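Local structure of 3' terminal uridylyl transferase (Trypanosoma brucei, 5HZD) at residues H101-V106 and V128-A133; V157-V162 and P278-I283; S297-K302 and L359-S364; R197-I202 and T248-A253. The protein adds uridines from UTP to the 3' ends of guide RNAs, ribosomal RNAs and some mRNAs and takes part in mitochondrial RNA editing. All coordinates share one frame; numbering follows the deposited sequence.

Contact 1: residues H101-V106 and V128-A133; sequences HDKARV and VVDVDA
Arg-105 and Val-129 form an antiparallel hydrogen-bonded pair, Arg-105 N giving its hydrogen to Val-129 O at 2.9 Å and Val-129 N returning one to Arg-105 O at 3.0 Å; Val-106 and Val-128 follow as the non-hydrogen-bonded pair. Beyond this short ladder, where 101-104 make a type I turn, the side chains take over. The His-101 ring swings out with CG opposite the backbone N (chi1 -169°) and meets Asp-130 edge-on: NE2 donates to OD2 at 2.7 Å, within the ring plane and on the anti side of the carboxylate. The other oxygen, Asp-130 OD1, is met from above the carboxylate plane by Ala-133 N at 3.0 Å, so Asp-130 caps the helix that starts right after it. With one hydrogen bond on each oxygen, the carboxylate is restrained against rotation. Lys-103 passes the same aspartate with its CB, bends at chi3 (72°), and sets NZ 2.6 Å from Asp-132 OD2, on the anti lone pair, as a salt bridge. A water joins Lys-103 O, Val-129 O and Val-131 N. Of the apolar pairs, Ala-104 CB lies 3.8 Å from Val-128 CG1. Arg-105 curls back, NH1 binding the carbonyls of Asp-102 and Ala-104. In the palm, strand 105-109 is outermost and 124-129 lies between it and 285-288, with Val-128 bonded to Ser-288. Helix 80-100 covers the face carrying Val-106 and Val-128, both touching Val-97, while Phe-107 packs on Val-129 and Val-131.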
loop_
_atom_site.group_PDB
_atom_site.type_symbol
_atom_site.label_atom_id
_atom_site.label_comp_id
_atom_site.label_asym_id
_atom_site.label_seq_id
_atom_site.Cartn_x
_atom_site.Cartn_y
_atom_site.Cartn_z
ATOM N N HIS A 101 -10.946 9.050 20.890
ATOM C CA HIS A 101 -11.841 7.926 21.118
ATOM C C HIS A 101 -11.081 6.826 21.832
ATOM O O HIS A 101 -10.250 6.153 21.238
ATOM C CB HIS A 101 -12.365 7.411 19.780
ATOM C CG HIS A 101 -13.476 6.435 19.921
ATOM N ND1 HIS A 101 -14.745 6.808 20.310
ATOM C CD2 HIS A 101 -13.508 5.095 19.746
ATOM C CE1 HIS A 101 -15.516 5.736 20.356
ATOM N NE2 HIS A 101 -14.789 4.685 20.022
ATOM N N ASP A 102 -11.363 6.647 23.129
ATOM C CA ASP A 102 -10.510 5.796 23.947
ATOM C C ASP A 102 -10.388 4.357 23.471
ATOM O O ASP A 102 -9.347 3.705 23.672
ATOM C CB ASP A 102 -10.961 5.805 25.416
ATOM C CG ASP A 102 -10.054 4.966 26.280
ATOM O OD1 ASP A 102 -8.860 5.352 26.411
ATOM O OD2 ASP A 102 -10.522 3.903 26.781
ATOM N N LYS A 103 -11.428 3.863 22.813
ATOM C CA LYS A 103 -11.417 2.470 22.400
ATOM C C LYS A 103 -10.867 2.262 20.985
ATOM O O LYS A 103 -10.761 1.129 20.536
ATOM C CB LYS A 103 -12.816 1.894 22.489
ATOM C CG LYS A 103 -13.244 1.673 23.949
ATOM C CD LYS A 103 -14.659 1.174 24.020
ATOM C CE LYS A 103 -14.729 -0.261 23.535
ATOM N NZ LYS A 103 -16.082 -0.848 23.771
ATOM N N ALA A 104 -10.529 3.344 20.299
ATOM C CA ALA A 104 -9.868 3.212 19.004
ATOM C C ALA A 104 -8.463 2.617 19.127
ATOM O O ALA A 104 -7.710 2.938 20.058
ATOM C CB ALA A 104 -9.788 4.545 18.325
ATOM N N ARG A 105 -8.105 1.779 18.151
ATOM C CA ARG A 105 -6.762 1.232 18.052
ATOM C C ARG A 105 -6.265 1.446 16.636
ATOM O O ARG A 105 -7.060 1.649 15.716
ATOM C CB ARG A 105 -6.731 -0.255 18.435
ATOM C CG ARG A 105 -7.135 -0.510 19.908
ATOM C CD ARG A 105 -6.139 0.127 20.862
ATOM N NE ARG A 105 -6.496 -0.180 22.264
ATOM C CZ ARG A 105 -7.333 0.546 23.007
ATOM N NH1 ARG A 105 -7.909 1.627 22.514
ATOM N NH2 ARG A 105 -7.611 0.169 24.251
ATOM N N VAL A 106 -4.951 1.441 16.475
ATOM C CA VAL A 106 -4.336 1.774 15.189
ATOM C C VAL A 106 -3.753 0.505 14.573
ATOM O O VAL A 106 -3.011 -0.224 15.225
ATOM C CB VAL A 106 -3.222 2.847 15.365
ATOM C CG1 VAL A 106 -2.539 3.164 13.999
ATOM C CG2 VAL A 106 -3.822 4.155 15.926
ATOM N N VAL A 128 -7.680 3.498 11.772
ATOM C CA VAL A 128 -8.068 3.744 13.171
ATOM C C VAL A 128 -9.460 3.154 13.367
ATOM O O VAL A 128 -10.420 3.631 12.774
ATOM C CB VAL A 128 -8.113 5.274 13.421
ATOM C CG1 VAL A 128 -8.637 5.591 14.846
ATOM C CG2 VAL A 128 -6.705 5.883 13.194
ATOM N N VAL A 129 -9.580 2.121 14.204
ATOM C CA VAL A 129 -10.810 1.351 14.314
ATOM C C VAL A 129 -11.058 0.971 15.770
ATOM O O VAL A 129 -10.130 0.513 16.474
ATOM C CB VAL A 129 -10.712 0.016 13.511
ATOM C CG1 VAL A 129 -12.028 -0.785 13.628
ATOM C CG2 VAL A 129 -10.381 0.312 12.038
ATOM N N ASP A 130 -12.311 1.150 16.193
ATOM C CA ASP A 130 -12.842 0.626 17.448
ATOM C C ASP A 130 -13.511 -0.685 17.075
ATOM O O ASP A 130 -14.599 -0.693 16.469
ATOM C CB ASP A 130 -13.866 1.635 18.005
ATOM C CG ASP A 130 -14.622 1.141 19.247
ATOM O OD1 ASP A 130 -14.653 -0.076 19.554
ATOM O OD2 ASP A 130 -15.278 1.989 19.911
ATOM N N VAL A 131 -12.860 -1.777 17.456
ATOM C CA VAL A 131 -13.289 -3.119 17.049
ATOM C C VAL A 131 -14.656 -3.492 17.623
ATOM O O VAL A 131 -15.495 -4.023 16.881
ATOM C CB VAL A 131 -12.222 -4.145 17.392
ATOM C CG1 VAL A 131 -12.733 -5.590 17.152
ATOM C CG2 VAL A 131 -10.982 -3.876 16.544
ATOM N N ASP A 132 -14.897 -3.204 18.903
ATOM C CA ASP A 132 -16.214 -3.410 19.505
ATOM C C ASP A 132 -17.288 -2.707 18.676
ATOM O O ASP A 132 -18.331 -3.297 18.362
ATOM C CB ASP A 132 -16.265 -2.841 20.929
ATOM C CG ASP A 132 -15.561 -3.711 21.936
ATOM O OD1 ASP A 132 -15.151 -4.831 21.567
ATOM O OD2 ASP A 132 -15.440 -3.282 23.114
ATOM N N ALA A 133 -17.033 -1.447 18.322
ATOM C CA ALA A 133 -18.030 -0.677 17.579
ATOM C C ALA A 133 -18.242 -1.258 16.190
ATOM O O ALA A 133 -19.391 -1.353 15.732
ATOM C CB ALA A 133 -17.626 0.789 17.477
HETATM O O HOH W 1 -10.403 -1.504 18.860
#

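Contact 2: residues V157-V162 and P278-I283; sequences VGFSFV and PELYNI
The rings of Phe-159 and Tyr-281 lie nearly flat on each other in an offset stack, centroids 4.1 Å apart and planes 10° from parallel. Tyr-281 CD1 rides over the centre of the phenylalanine ring, whereas Phe-159 CE1 falls toward the rim of the tyrosine, 3.4 Å from Tyr-281 CE1. At the edge of Phe-159, in its plane, are Val-157 CG1 and Leu-280 O; the plane of Tyr-281 is met at its rim by Val-157 O, Gly-158 C and Pro-278 O. The tyrosine hydroxyl, Tyr-281 OH, reaches past the stack and donates to Val-157 O, a short bond of 2.5 Å that arrives from above the carbonyl plane. Together with the stack, this bond restrains the ring from its hydroxyl end. Leu-280 comes at the phenylalanine obliquely, its CD2 3.8 Å from Phe-159 CZ. Gly-158, with a positive phi of 119°, closes a Schellman motif at the end of the preceding helix, and its carbonyl receives a bond from Arg-277 NH1. The contact thus joins the loop between helix 143-156 and strand 164-167 to the loop between strands 267-271 and 285-288, two connections at the mixed sheet of the palm, which holds strands 164-167, 174-177 and 285-288. His-177 of strand 174-177 meets Phe-159 edge-to-face, Val-157 touches Ala-254 of helix 247-254, and Gln-92 of helix 80-100 holds Leu-280 N.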
loop_
_atom_site.group_PDB
_atom_site.type_symbol
_atom_site.label_atom_id
_atom_site.label_comp_id
_atom_site.label_asym_id
_atom_site.label_seq_id
_atom_site.Cartn_x
_atom_site.Cartn_y
_atom_site.Cartn_z
ATOM N N VAL A 157 0.021 18.549 19.397
ATOM C CA VAL A 157 1.190 17.791 19.901
ATOM C C VAL A 157 2.436 18.146 19.083
ATOM O O VAL A 157 3.515 17.593 19.308
ATOM C CB VAL A 157 0.881 16.254 19.945
ATOM C CG1 VAL A 157 1.033 15.600 18.600
ATOM C CG2 VAL A 157 1.724 15.534 20.970
ATOM N N GLY A 158 2.290 19.083 18.148
ATOM C CA GLY A 158 3.417 19.647 17.424
ATOM C C GLY A 158 3.485 19.476 15.914
ATOM O O GLY A 158 4.449 19.910 15.280
ATOM N N PHE A 159 2.478 18.851 15.310
ATOM C CA PHE A 159 2.478 18.754 13.847
ATOM C C PHE A 159 2.116 20.101 13.241
ATOM O O PHE A 159 1.186 20.756 13.703
ATOM C CB PHE A 159 1.528 17.656 13.359
ATOM C CG PHE A 159 2.057 16.258 13.600
ATOM C CD1 PHE A 159 1.990 15.682 14.865
ATOM C CD2 PHE A 159 2.657 15.534 12.567
ATOM C CE1 PHE A 159 2.485 14.399 15.088
ATOM C CE2 PHE A 159 3.170 14.258 12.789
ATOM C CZ PHE A 159 3.090 13.686 14.058
ATOM N N SER A 160 2.865 20.518 12.221
ATOM C CA SER A 160 2.594 21.770 11.520
ATOM C C SER A 160 1.558 21.669 10.394
ATOM O O SER A 160 1.456 20.638 9.727
ATOM C CB SER A 160 3.902 22.284 10.930
ATOM O OG SER A 160 3.647 23.429 10.162
ATOM N N PHE A 161 0.827 22.748 10.120
ATOM C CA PHE A 161 -0.054 22.765 8.961
ATOM C C PHE A 161 0.700 22.554 7.639
ATOM O O PHE A 161 0.113 22.133 6.653
ATOM C CB PHE A 161 -0.868 24.073 8.900
ATOM C CG PHE A 161 -0.091 25.241 8.362
ATOM C CD1 PHE A 161 0.905 25.830 9.118
ATOM C CD2 PHE A 161 -0.338 25.728 7.094
ATOM C CE1 PHE A 161 1.633 26.896 8.629
ATOM C CE2 PHE A 161 0.383 26.794 6.600
ATOM C CZ PHE A 161 1.373 27.378 7.367
ATOM N N VAL A 162 2.000 22.850 7.614
ATOM C CA VAL A 162 2.849 22.586 6.443
ATOM C C VAL A 162 2.835 21.084 6.099
ATOM O O VAL A 162 2.883 20.680 4.939
ATOM C CB VAL A 162 4.298 23.060 6.744
ATOM C CG1 VAL A 162 5.318 22.544 5.744
ATOM C CG2 VAL A 162 4.343 24.601 6.818
ATOM N N PRO A 278 10.210 12.300 17.402
ATOM C CA PRO A 278 9.699 10.926 17.347
ATOM C C PRO A 278 9.318 10.453 15.924
ATOM O O PRO A 278 8.977 11.277 15.049
ATOM C CB PRO A 278 8.444 10.992 18.223
ATOM C CG PRO A 278 8.790 12.065 19.244
ATOM C CD PRO A 278 9.543 13.102 18.458
ATOM N N GLU A 279 9.382 9.142 15.713
ATOM C CA GLU A 279 9.151 8.506 14.394
ATOM C C GLU A 279 7.933 9.020 13.615
ATOM O O GLU A 279 8.002 9.238 12.392
ATOM C CB GLU A 279 9.090 6.977 14.559
ATOM C CG GLU A 279 10.448 6.298 14.870
ATOM C CD GLU A 279 10.856 6.316 16.347
ATOM O OE1 GLU A 279 10.153 6.911 17.214
ATOM O OE2 GLU A 279 11.909 5.734 16.682
ATOM N N LEU A 280 6.812 9.225 14.305
ATOM C CA LEU A 280 5.570 9.588 13.632
ATOM C C LEU A 280 5.710 10.909 12.864
ATOM O O LEU A 280 5.049 11.125 11.831
ATOM C CB LEU A 280 4.437 9.665 14.664
ATOM C CG LEU A 280 3.053 9.917 14.084
ATOM C CD1 LEU A 280 2.578 8.724 13.243
ATOM C CD2 LEU A 280 2.024 10.252 15.157
ATOM N N TYR A 281 6.588 11.781 13.340
ATOM C CA TYR A 281 6.773 13.090 12.693
ATOM C C TYR A 281 7.579 12.985 11.412
ATOM O O TYR A 281 7.603 13.914 10.602
ATOM C CB TYR A 281 7.510 14.061 13.632
ATOM C CG TYR A 281 6.744 14.471 14.847
ATOM C CD1 TYR A 281 5.986 15.646 14.856
ATOM C CD2 TYR A 281 6.762 13.697 15.999
ATOM C CE1 TYR A 281 5.289 16.028 15.991
ATOM C CE2 TYR A 281 6.044 14.074 17.138
ATOM C CZ TYR A 281 5.313 15.229 17.127
ATOM O OH TYR A 281 4.640 15.563 18.290
ATOM N N ASN A 282 8.250 11.864 11.212
ATOM C CA ASN A 282 9.270 11.753 10.191
ATOM C C ASN A 282 8.862 10.884 9.010
ATOM O O ASN A 282 9.638 10.708 8.070
ATOM C CB ASN A 282 10.529 11.150 10.813
ATOM C CG ASN A 282 11.064 11.983 11.954
ATOM O OD1 ASN A 282 10.904 13.203 11.974
ATOM N ND2 ASN A 282 11.721 11.331 12.913
ATOM N N ILE A 283 7.661 10.322 9.057
ATOM C CA ILE A 283 7.224 9.408 8.034
ATOM C C ILE A 283 5.987 9.908 7.291
ATOM O O ILE A 283 5.096 10.518 7.882
ATOM C CB ILE A 283 6.956 8.008 8.629
ATOM C CG1 ILE A 283 5.835 8.041 9.641
ATOM C CG2 ILE A 283 8.232 7.411 9.235
ATOM C CD1 ILE A 283 5.401 6.638 10.026
#

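Contact 3: residues S297-K302 and L359-S364; sequences STLLRK and LEIPES
Ile-361 is turned toward helix 292-304 with chi1 at -47°, which sends its CG2 and CG1 branches to different residues of the helix, and a chi2 of -57° folds CD1 onward to a third. The Ile-361 CG2 methyl meets Thr-298 CG2 at 3.8 Å. Ile-361 CG1 settles beside Leu-299, 4.0 Å from both its CA and its CD1, the two side chains crossing at about a right angle. Ile-361 CD1 slides alongside the aliphatic part of Lys-302, 3.9 Å from its CD, the two chains running in opposite directions. One isoleucine therefore lies against residues at successive positions and one turn further on, and the contact is carried by van der Waals packing, with no hydrogen bond between the two segments.

Lys-302 stays extended as far as CE and turns only at chi4, passing Glu-360 with CE 4.2 Å from OE1. Its ammonium and that carboxylate are near enough to feel each other's charge, probably, but form no salt bridge; Glu-360 OE2 is taken by Asp-357 N. Thr-298 OG1 likewise turns back to its own helix, bonding Ile-294 O.

Arg-295 NE binds Ile-361 O, tying the loop to the start of the helix. That start, residues 293-297, is a UTP-binding element, and Leu-299 and Ile-361 both touch Tyr-469 of the inferred nucleotide recognition motif. The contact thus lies next to the UTP site, between the helix bearing part of that site and the loop region that follows helix 336-349.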
loop_
_atom_site.group_PDB
_atom_site.type_symbol
_atom_site.label_atom_id
_atom_site.label_comp_id
_atom_site.label_asym_id
_atom_site.label_seq_id
_atom_site.Cartn_x
_atom_site.Cartn_y
_atom_site.Cartn_z
ATOM N N SER A 297 -4.615 -6.289 2.634
ATOM C CA SER A 297 -3.166 -6.470 2.814
ATOM C C SER A 297 -2.857 -7.849 3.398
ATOM O O SER A 297 -1.857 -8.479 3.040
ATOM C CB SER A 297 -2.591 -5.372 3.727
ATOM O OG SER A 297 -2.737 -4.087 3.135
ATOM N N THR A 298 -3.721 -8.346 4.275
ATOM C CA THR A 298 -3.507 -9.623 4.919
ATOM C C THR A 298 -3.681 -10.753 3.894
ATOM O O THR A 298 -2.914 -11.724 3.905
ATOM C CB THR A 298 -4.472 -9.770 6.103
ATOM O OG1 THR A 298 -4.241 -8.687 7.018
ATOM C CG2 THR A 298 -4.255 -11.085 6.806
ATOM N N LEU A 299 -4.624 -10.603 2.963
ATOM C CA LEU A 299 -4.751 -11.599 1.882
ATOM C C LEU A 299 -3.484 -11.627 1.012
ATOM O O LEU A 299 -2.961 -12.722 0.702
ATOM C CB LEU A 299 -5.949 -11.246 0.992
ATOM C CG LEU A 299 -6.153 -12.194 -0.206
ATOM C CD1 LEU A 299 -6.330 -13.633 0.244
ATOM C CD2 LEU A 299 -7.360 -11.691 -1.024
ATOM N N LEU A 300 -2.995 -10.436 0.646
ATOM C CA LEU A 300 -1.769 -10.349 -0.150
ATOM C C LEU A 300 -0.634 -11.006 0.591
ATOM O O LEU A 300 0.118 -11.765 -0.013
ATOM C CB LEU A 300 -1.389 -8.900 -0.509
ATOM C CG LEU A 300 -2.378 -8.155 -1.426
ATOM C CD1 LEU A 300 -1.872 -6.789 -1.708
ATOM C CD2 LEU A 300 -2.544 -8.894 -2.756
ATOM N N ARG A 301 -0.497 -10.735 1.894
ATOM C CA ARG A 301 0.636 -11.287 2.643
ATOM C C ARG A 301 0.656 -12.808 2.622
ATOM O O ARG A 301 1.721 -13.434 2.404
ATOM C CB ARG A 301 0.606 -10.773 4.084
ATOM C CG ARG A 301 1.849 -11.110 4.849
ATOM C CD ARG A 301 1.708 -10.681 6.297
ATOM N NE ARG A 301 2.819 -11.242 7.057
ATOM C CZ ARG A 301 2.829 -12.456 7.629
ATOM N NH1 ARG A 301 1.761 -13.257 7.585
ATOM N NH2 ARG A 301 3.920 -12.873 8.258
ATOM N N LYS A 302 -0.504 -13.430 2.805
ATOM C CA LYS A 302 -0.578 -14.882 2.823
ATOM C C LYS A 302 -0.129 -15.469 1.483
ATOM O O LYS A 302 0.697 -16.393 1.441
ATOM C CB LYS A 302 -2.006 -15.290 3.165
ATOM C CG LYS A 302 -2.166 -16.756 3.429
ATOM C CD LYS A 302 -3.547 -17.032 4.030
ATOM C CE LYS A 302 -3.757 -18.515 4.296
ATOM N NZ LYS A 302 -2.818 -19.085 5.317
ATOM N N LEU A 359 -12.165 -15.545 1.482
ATOM C CA LEU A 359 -13.007 -15.733 2.683
ATOM C C LEU A 359 -12.288 -16.335 3.894
ATOM O O LEU A 359 -12.802 -16.277 5.020
ATOM C CB LEU A 359 -14.255 -16.553 2.344
ATOM C CG LEU A 359 -15.181 -15.861 1.328
ATOM C CD1 LEU A 359 -16.476 -16.624 1.170
ATOM C CD2 LEU A 359 -15.449 -14.408 1.701
ATOM N N GLU A 360 -11.098 -16.901 3.667
ATOM C CA GLU A 360 -10.247 -17.424 4.738
ATOM C C GLU A 360 -9.651 -16.360 5.653
ATOM O O GLU A 360 -9.232 -16.675 6.783
ATOM C CB GLU A 360 -9.081 -18.239 4.148
ATOM C CG GLU A 360 -9.487 -19.597 3.670
ATOM C CD GLU A 360 -8.337 -20.342 3.034
ATOM O OE1 GLU A 360 -7.357 -20.667 3.751
ATOM O OE2 GLU A 360 -8.409 -20.588 1.811
ATOM N N ILE A 361 -9.566 -15.132 5.160
ATOM C CA ILE A 361 -9.118 -13.990 5.956
ATOM C C ILE A 361 -10.373 -13.363 6.570
ATOM O O ILE A 361 -11.256 -12.919 5.849
ATOM C CB ILE A 361 -8.426 -12.929 5.097
ATOM C CG1 ILE A 361 -7.383 -13.554 4.143
ATOM C CG2 ILE A 361 -7.834 -11.846 5.964
ATOM C CD1 ILE A 361 -6.299 -14.363 4.834
ATOM N N PRO A 362 -10.496 -13.394 7.906
ATOM C CA PRO A 362 -11.735 -12.896 8.515
ATOM C C PRO A 362 -11.915 -11.402 8.295
ATOM O O PRO A 362 -10.940 -10.628 8.237
ATOM C CB PRO A 362 -11.536 -13.161 10.015
ATOM C CG PRO A 362 -10.280 -13.941 10.142
ATOM C CD PRO A 362 -9.495 -13.841 8.886
ATOM N N GLU A 363 -13.176 -11.003 8.134
ATOM C CA GLU A 363 -13.535 -9.603 8.082
ATOM C C GLU A 363 -13.421 -9.016 9.504
ATOM O O GLU A 363 -12.978 -7.868 9.693
ATOM C CB GLU A 363 -14.988 -9.441 7.582
ATOM C CG GLU A 363 -15.427 -7.966 7.582
ATOM C CD GLU A 363 -16.843 -7.746 7.083
ATOM O OE1 GLU A 363 -17.426 -8.680 6.497
ATOM O OE2 GLU A 363 -17.370 -6.628 7.280
ATOM N N SER A 364 -13.788 -9.827 10.489
ATOM C CA SER A 364 -13.775 -9.379 11.879
ATOM C C SER A 364 -12.345 -9.208 12.374
ATOM O O SER A 364 -11.461 -10.017 12.054
ATOM C CB SER A 364 -14.481 -10.373 12.775
ATOM O OG SER A 364 -14.421 -9.946 14.133
#

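Contact 4: residues R197-I202 and T248-A253; sequences RSIRFI and TAAVRA
Arg-197 starts the contact with its main chain: its carbonyl oxygen lies 3.6 Å from Ala-250 CB, and the CB atoms of the two residues are 4.4 Å apart. The rest of the arginine leads off to other partners, where NH1 bonds Gln-229 OE1 and Leu-244 O. Ser-198 points away from the helix and bonds to Thr-243 and Val-194. Ile-199 then turns back to it and carries most of the packing. A chi1 of 59° sets its CG1 in the crowded position between the backbone N and the carbonyl carbon, and the extended chi2 carries CD1 onward. Ile-199 CG2 comes to 3.7 Å from Ala-250 O, and Ile-199 CD1 sits 3.7 Å from Ala-253 CB, one turn further on. Arg-200 makes no contact with the helix segment; its NH2 bonds Ala-272 O. Phe-201 closes the walk with its ring edge. Phe-201 CZ lies 3.9 Å from Ala-253 O, the oxygen lying in the plane of the ring, while Leu-215 and Val-219 of helix 209-223 pack on the same side chain.

The strand 198-202 and the helix 248-253 run almost in the same direction, 16° apart, with axes 8.3 Å from each other at closest approach. That spacing suits the alanines at 250 and 253, whose side chains are single methyls. Without a hydrogen bond or charge pair between the two segments, the contact of helix 247-254 with the antiparallel sheet rests on buried van der Waals packing of methyls, an isoleucine and a ring edge, partly against backbone carbonyl oxygens.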
loop_
_atom_site.group_PDB
_atom_site.type_symbol
_atom_site.label_atom_id
_atom_site.label_comp_id
_atom_site.label_asym_id
_atom_site.label_seq_id
_atom_site.Cartn_x
_atom_site.Cartn_y
_atom_site.Cartn_z
ATOM N N ARG A 197 13.520 12.250 22.167
ATOM C CA ARG A 197 12.590 11.779 23.188
ATOM C C ARG A 197 12.397 12.807 24.290
ATOM O O ARG A 197 11.975 12.465 25.394
ATOM C CB ARG A 197 12.988 10.412 23.759
ATOM C CG ARG A 197 14.418 10.306 24.247
ATOM C CD ARG A 197 14.802 8.835 24.430
ATOM N NE ARG A 197 16.227 8.692 24.708
ATOM C CZ ARG A 197 16.765 8.796 25.919
ATOM N NH1 ARG A 197 15.995 9.039 26.971
ATOM N NH2 ARG A 197 18.072 8.652 26.083
ATOM N N SER A 198 12.656 14.065 23.960
ATOM C CA SER A 198 12.389 15.170 24.885
ATOM C C SER A 198 11.296 16.095 24.372
ATOM O O SER A 198 11.140 16.288 23.161
ATOM C CB SER A 198 13.645 15.994 25.113
ATOM O OG SER A 198 14.690 15.157 25.618
ATOM N N ILE A 199 10.555 16.679 25.304
ATOM C CA ILE A 199 9.470 17.601 24.961
ATOM C C ILE A 199 9.549 18.839 25.843
ATOM O O ILE A 199 10.263 18.864 26.848
ATOM C CB ILE A 199 8.082 16.946 25.154
ATOM C CG1 ILE A 199 7.914 16.511 26.611
ATOM C CG2 ILE A 199 7.903 15.753 24.198
ATOM C CD1 ILE A 199 6.597 15.811 26.895
ATOM N N ARG A 200 8.797 19.868 25.481
ATOM C CA ARG A 200 8.799 21.105 26.213
ATOM C C ARG A 200 7.369 21.560 26.418
ATOM O O ARG A 200 6.606 21.635 25.458
ATOM C CB ARG A 200 9.481 22.163 25.371
ATOM C CG ARG A 200 10.154 23.217 26.169
ATOM C CD ARG A 200 11.662 23.152 25.961
ATOM N NE ARG A 200 12.012 23.082 24.546
ATOM C CZ ARG A 200 11.871 24.085 23.686
ATOM N NH1 ARG A 200 11.374 25.250 24.083
ATOM N NH2 ARG A 200 12.224 23.918 22.418
ATOM N N PHE A 201 7.021 21.890 27.652
ATOM C CA PHE A 201 5.745 22.535 27.891
ATOM C C PHE A 201 5.969 24.034 28.063
ATOM O O PHE A 201 6.710 24.439 28.954
ATOM C CB PHE A 201 5.134 21.973 29.169
ATOM C CG PHE A 201 4.789 20.514 29.087
ATOM C CD1 PHE A 201 5.746 19.538 29.364
ATOM C CD2 PHE A 201 3.490 20.115 28.768
ATOM C CE1 PHE A 201 5.415 18.192 29.283
ATOM C CE2 PHE A 201 3.152 18.774 28.705
ATOM C CZ PHE A 201 4.117 17.807 28.957
ATOM N N ILE A 202 5.313 24.874 27.251
ATOM C CA ILE A 202 5.346 26.317 27.472
ATOM C C ILE A 202 4.063 26.717 28.183
ATOM O O ILE A 202 2.972 26.392 27.701
ATOM C CB ILE A 202 5.417 27.092 26.138
ATOM C CG1 ILE A 202 6.651 26.649 25.348
ATOM C CG2 ILE A 202 5.397 28.584 26.370
ATOM C CD1 ILE A 202 7.890 26.715 26.126
ATOM N N THR A 248 8.294 6.929 22.053
ATOM C CA THR A 248 6.881 6.656 22.249
ATOM C C THR A 248 6.411 7.239 23.591
ATOM O O THR A 248 5.338 7.858 23.662
ATOM C CB THR A 248 6.581 5.152 22.158
ATOM O OG1 THR A 248 7.021 4.672 20.876
ATOM C CG2 THR A 248 5.107 4.894 22.276
ATOM N N ALA A 249 7.206 7.055 24.645
ATOM C CA ALA A 249 6.859 7.692 25.913
ATOM C C ALA A 249 6.791 9.209 25.766
ATOM O O ALA A 249 5.990 9.856 26.437
ATOM C CB ALA A 249 7.855 7.313 27.026
ATOM N N ALA A 250 7.620 9.781 24.897
ATOM C CA ALA A 250 7.633 11.226 24.721
ATOM C C ALA A 250 6.315 11.710 24.116
ATOM O O ALA A 250 5.780 12.740 24.520
ATOM C CB ALA A 250 8.814 11.670 23.876
ATOM N N VAL A 251 5.776 10.972 23.153
ATOM C CA VAL A 251 4.465 11.333 22.617
ATOM C C VAL A 251 3.342 11.089 23.642
ATOM O O VAL A 251 2.427 11.891 23.774
ATOM C CB VAL A 251 4.207 10.596 21.294
ATOM C CG1 VAL A 251 2.804 10.924 20.771
ATOM C CG2 VAL A 251 5.286 10.984 20.274
ATOM N N ARG A 252 3.423 9.977 24.369
ATOM C CA ARG A 252 2.456 9.665 25.412
ATOM C C ARG A 252 2.448 10.790 26.456
ATOM O O ARG A 252 1.363 11.228 26.881
ATOM C CB ARG A 252 2.752 8.263 25.993
ATOM C CG ARG A 252 1.649 7.673 26.894
ATOM C CD ARG A 252 1.946 6.194 27.270
ATOM N NE ARG A 252 1.808 5.299 26.118
ATOM C CZ ARG A 252 2.771 4.520 25.631
ATOM N NH1 ARG A 252 3.973 4.488 26.201
ATOM N NH2 ARG A 252 2.524 3.750 24.573
ATOM N N ALA A 253 3.624 11.301 26.827
ATOM C CA ALA A 253 3.710 12.441 27.756
ATOM C C ALA A 253 3.112 13.726 27.176
ATOM O O ALA A 253 2.426 14.468 27.875
ATOM C CB ALA A 253 5.160 12.680 28.206
#

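In the fold
Contacts 1 and 2 both involve the palm: contact 1 joins two strands of its five-stranded sheet, and contact 2 ties together loops leading into strands 164-167 and 285-288. Helix 80-100 borders contacts 1, 2 and 4. Along the chain contact 1 closes first; contact 4 is nested inside the loop closed by contact 2, and contact 3 comes last. Contacts 2 and 4 are neighbours, centres about 13 Å apart, touching where Pro-278 CB meets Val-251 CG2 at 3.8 Å, so helix 247-254, which packs on the four-stranded sheet, also meets the 278-283 loop leading into palm strand 285-288. Contact 3 lies about 36 Å from contact 4, centre to centre, by the UTP site, while contact 4 is remote from the annotated sites.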